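Side-chain contact in hypothetical Protein TTHB210 (Thermus thermophilus, PDB 3VG8), which is of unknown function but is controlled by the sigma-E/anti-sigma-E regulatory system and assembles as a homodecamer: residues F33-R38 with L42-F47. The protein carries 1 engineered substitution. Numbering follows the deposited sequence.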
ATOM      1  N   PHE F  33     -17.004 -35.549   6.067  1.00 25.45           N
ATOM      2  CA  PHE F  33     -17.084 -34.907   7.364  1.00 23.82           C
ATOM      3  C   PHE F  33     -17.583 -33.484   7.098  1.00 26.97           C
ATOM      4  O   PHE F  33     -17.222 -32.858   6.089  1.00 27.34           O
ATOM      5  CB  PHE F  33     -15.714 -34.833   8.027  1.00 25.23           C
ATOM      6  CG  PHE F  33     -15.200 -36.150   8.523  1.00 36.30           C
ATOM      7  CD1 PHE F  33     -14.850 -37.156   7.631  1.00 32.10           C
ATOM      8  CD2 PHE F  33     -15.022 -36.369   9.893  1.00 36.78           C
ATOM      9  CE1 PHE F  33     -14.323 -38.362   8.090  1.00 43.19           C
ATOM     10  CE2 PHE F  33     -14.491 -37.572  10.366  1.00 32.34           C
ATOM     11  CZ  PHE F  33     -14.141 -38.569   9.467  1.00 38.25           C
ATOM     12  N   LEU F  34     -18.424 -32.980   7.990  1.00 27.28           N
ATOM     13  CA  LEU F  34     -18.951 -31.637   7.853  1.00 28.41           C
ATOM     14  C   LEU F  34     -18.307 -30.791   8.956  1.00 27.90           C
ATOM     15  O   LEU F  34     -18.347 -31.154  10.127  1.00 27.64           O
ATOM     16  CB  LEU F  34     -20.469 -31.657   8.002  1.00 26.39           C
ATOM     17  CG  LEU F  34     -21.200 -32.655   7.095  1.00 31.45           C
ATOM     18  CD1 LEU F  34     -22.683 -32.677   7.443  1.00 31.68           C
ATOM     19  CD2 LEU F  34     -21.022 -32.275   5.635  1.00 32.30           C
ATOM     20  N   ALA F  35     -17.698 -29.674   8.567  1.00 22.15           N
ATOM     21  CA  ALA F  35     -17.034 -28.787   9.521  1.00 26.45           C
ATOM     22  C   ALA F  35     -17.826 -27.498   9.672  1.00 28.85           C
ATOM     23  O   ALA F  35     -18.019 -26.762   8.703  1.00 24.07           O
ATOM     24  CB  ALA F  35     -15.617 -28.460   9.057  1.00 18.11           C
ATOM     25  N   TYR F  36     -18.255 -27.229  10.903  1.00 27.63           N
ATOM     26  CA  TYR F  36     -19.032 -26.042  11.225  1.00 26.48           C
ATOM     27  C   TYR F  36     -18.203 -25.026  11.997  1.00 33.05           C
ATOM     28  O   TYR F  36     -17.255 -25.406  12.695  1.00 28.20           O
ATOM     29  CB  TYR F  36     -20.237 -26.444  12.077  1.00 28.19           C
ATOM     30  CG  TYR F  36     -21.231 -27.326  11.354  1.00 31.12           C
ATOM     31  CD1 TYR F  36     -21.022 -28.707  11.235  1.00 28.46           C
ATOM     32  CD2 TYR F  36     -22.358 -26.769  10.737  1.00 36.48           C
ATOM     33  CE1 TYR F  36     -21.905 -29.509  10.514  1.00 29.74           C
ATOM     34  CE2 TYR F  36     -23.254 -27.563  10.015  1.00 33.30           C
ATOM     35  CZ  TYR F  36     -23.020 -28.927   9.905  1.00 34.22           C
ATOM     36  OH  TYR F  36     -23.892 -29.705   9.176  1.00 40.86           O
ATOM     37  N   ASP F  37     -18.548 -23.739  11.886  1.00 28.02           N
ATOM     38  CA  ASP F  37     -17.819 -22.735  12.651  1.00 28.81           C
ATOM     39  C   ASP F  37     -18.490 -22.539  14.020  1.00 24.07           C
ATOM     40  O   ASP F  37     -19.411 -23.274  14.378  1.00 23.97           O
ATOM     41  CB  ASP F  37     -17.706 -21.403  11.904  1.00 23.23           C
ATOM     42  CG  ASP F  37     -19.057 -20.791  11.550  1.00 31.74           C
ATOM     43  OD1 ASP F  37     -20.082 -21.067  12.238  1.00 26.36           O
ATOM     44  OD2 ASP F  37     -19.072 -20.005  10.569  1.00 27.13           O
ATOM     45  N   ARG F  38     -18.021 -21.568  14.793  1.00 27.03           N
ATOM     46  CA  ARG F  38     -18.588 -21.334  16.123  1.00 25.91           C
ATOM     47  C   ARG F  38     -20.041 -20.871  16.100  1.00 29.13           C
ATOM     48  O   ARG F  38     -20.735 -20.966  17.105  1.00 35.45           O
ATOM     49  CB  ARG F  38     -17.727 -20.316  16.897  1.00 24.62           C
ATOM     50  CG  ARG F  38     -16.314 -20.815  17.260  1.00 27.50           C
ATOM     51  CD  ARG F  38     -15.645 -19.880  18.273  1.00 25.49           C
ATOM     52  NE  ARG F  38     -14.226 -20.155  18.505  1.00 34.62           N
ATOM     53  CZ  ARG F  38     -13.760 -21.112  19.305  1.00 33.41           C
ATOM     54  NH1 ARG F  38     -14.597 -21.899  19.956  1.00 32.02           N
ATOM     55  NH2 ARG F  38     -12.455 -21.278  19.454  1.00 32.58           N
ATOM     56  N   LEU F  42     -22.221 -24.242   8.333  1.00 30.03           N
ATOM     57  CA  LEU F  42     -21.405 -25.253   7.669  1.00 28.99           C
ATOM     58  C   LEU F  42     -20.350 -24.548   6.804  1.00 25.69           C
ATOM     59  O   LEU F  42     -20.676 -23.787   5.895  1.00 26.10           O
ATOM     60  CB  LEU F  42     -22.272 -26.140   6.789  1.00 23.27           C
ATOM     61  CG  LEU F  42     -21.521 -27.183   5.951  1.00 26.72           C
ATOM     62  CD1 LEU F  42     -20.790 -28.165   6.857  1.00 23.81           C
ATOM     63  CD2 LEU F  42     -22.533 -27.924   5.051  1.00 24.68           C
ATOM     64  N   VAL F  43     -19.086 -24.820   7.101  1.00 24.96           N
ATOM     65  CA  VAL F  43     -17.952 -24.216   6.403  1.00 25.72           C
ATOM     66  C   VAL F  43     -17.425 -25.071   5.247  1.00 25.85           C
ATOM     67  O   VAL F  43     -17.074 -24.548   4.174  1.00 24.57           O
ATOM     68  CB  VAL F  43     -16.791 -23.958   7.412  1.00 22.66           C
ATOM     69  CG1 VAL F  43     -15.584 -23.347   6.716  1.00 22.35           C
ATOM     70  CG2 VAL F  43     -17.274 -22.999   8.497  1.00 26.13           C
ATOM     71  N   LYS F  44     -17.371 -26.381   5.455  1.00 21.97           N
ATOM     72  CA  LYS F  44     -16.845 -27.265   4.419  1.00 28.00           C
ATOM     73  C   LYS F  44     -17.214 -28.723   4.585  1.00 25.06           C
ATOM     74  O   LYS F  44     -17.585 -29.155   5.662  1.00 28.17           O
ATOM     75  CB  LYS F  44     -15.321 -27.137   4.317  1.00 17.53           C
ATOM     76  CG  LYS F  44     -14.523 -27.505   5.581  1.00 27.68           C
ATOM     77  CD  LYS F  44     -13.015 -27.312   5.318  1.00 26.01           C
ATOM     78  CE  LYS F  44     -12.151 -27.355   6.569  1.00 32.41           C
ATOM     79  NZ  LYS F  44     -10.714 -26.992   6.282  1.00 29.86           N
ATOM     80  N   VAL F  45     -17.093 -29.451   3.478  1.00 28.03           N
ATOM     81  CA  VAL F  45     -17.399 -30.868   3.352  1.00 19.98           C
ATOM     82  C   VAL F  45     -16.070 -31.568   3.036  1.00 29.71           C
ATOM     83  O   VAL F  45     -15.441 -31.298   2.004  1.00 31.18           O
ATOM     84  CB  VAL F  45     -18.389 -31.048   2.197  1.00 23.80           C
ATOM     85  CG1 VAL F  45     -18.714 -32.506   1.994  1.00 26.81           C
ATOM     86  CG2 VAL F  45     -19.645 -30.252   2.504  1.00 32.67           C
ATOM     87  N   VAL F  46     -15.642 -32.470   3.916  1.00 26.69           N
ATOM     88  CA  VAL F  46     -14.343 -33.120   3.758  1.00 27.22           C
ATOM     89  C   VAL F  46     -14.345 -34.639   3.505  1.00 28.64           C
ATOM     90  O   VAL F  46     -14.819 -35.399   4.338  1.00 28.45           O
ATOM     91  CB  VAL F  46     -13.476 -32.840   5.015  1.00 24.55           C
ATOM     92  CG1 VAL F  46     -12.082 -33.416   4.851  1.00 27.28           C
ATOM     93  CG2 VAL F  46     -13.401 -31.349   5.277  1.00 26.11           C
ATOM     94  N   PHE F  47     -13.826 -35.064   2.354  1.00 28.70           N
ATOM     95  CA  PHE F  47     -13.713 -36.492   2.033  1.00 24.51           C
ATOM     96  C   PHE F  47     -12.303 -36.946   2.420  1.00 27.18           C
ATOM     97  O   PHE F  47     -11.327 -36.249   2.155  1.00 32.98           O
ATOM     98  CB  PHE F  47     -13.917 -36.745   0.534  1.00 22.34           C
ATOM     99  CG  PHE F  47     -15.288 -36.425   0.060  1.00 30.62           C
ATOM    100  CD1 PHE F  47     -15.612 -35.143  -0.357  1.00 27.03           C
ATOM    101  CD2 PHE F  47     -16.290 -37.392   0.096  1.00 26.40           C
ATOM    102  CE1 PHE F  47     -16.910 -34.829  -0.725  1.00 27.02           C
ATOM    103  CE2 PHE F  47     -17.586 -37.084  -0.271  1.00 30.51           C
ATOM    104  CZ  PHE F  47     -17.895 -35.801  -0.681  1.00 30.83           C
TER
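A35 faces both V43 and K44, the signature of a classic beta bulge in the antiparallel hairpin of strands 33-36 and 42-50. The backbone bonds give the evidence: A35 O accepts from V43 N at 2.7 Å, and the bond it receives from K44 N is weak. A35 N donates to K44 O nearly straight (N-H...O 174°). Beyond the bulge, F33 and V46 form a regular hydrogen-bonded pair, V46 N lying 2.7 Å from F33 O in the carbonyl plane. On the face bearing L34, Y36, L42 and V45, L42 swings its CG anti to the backbone N (chi1 176°), bringing CD1 over one face of the Y36 ring in a CH-pi contact, 4.0 Å from the centroid and 16° off the normal. L42 CD1 also lies 3.7 Å from L34 CB. Were Y36 an alanine, L42 CD1 would probably lose its aromatic partner and a gap would open beside V3 of a neighbouring subunit. On the face of F33, A35, K44 and V46, A35 CB meets K44 CG; the extended lysine chain carries NZ to salt bridges with E98 and E107. Past strand 33-36, D37 OD1 bonds to the turn nitrogens of A39 and N41, and D37 CB rests 3.8 Å from V43 CG2.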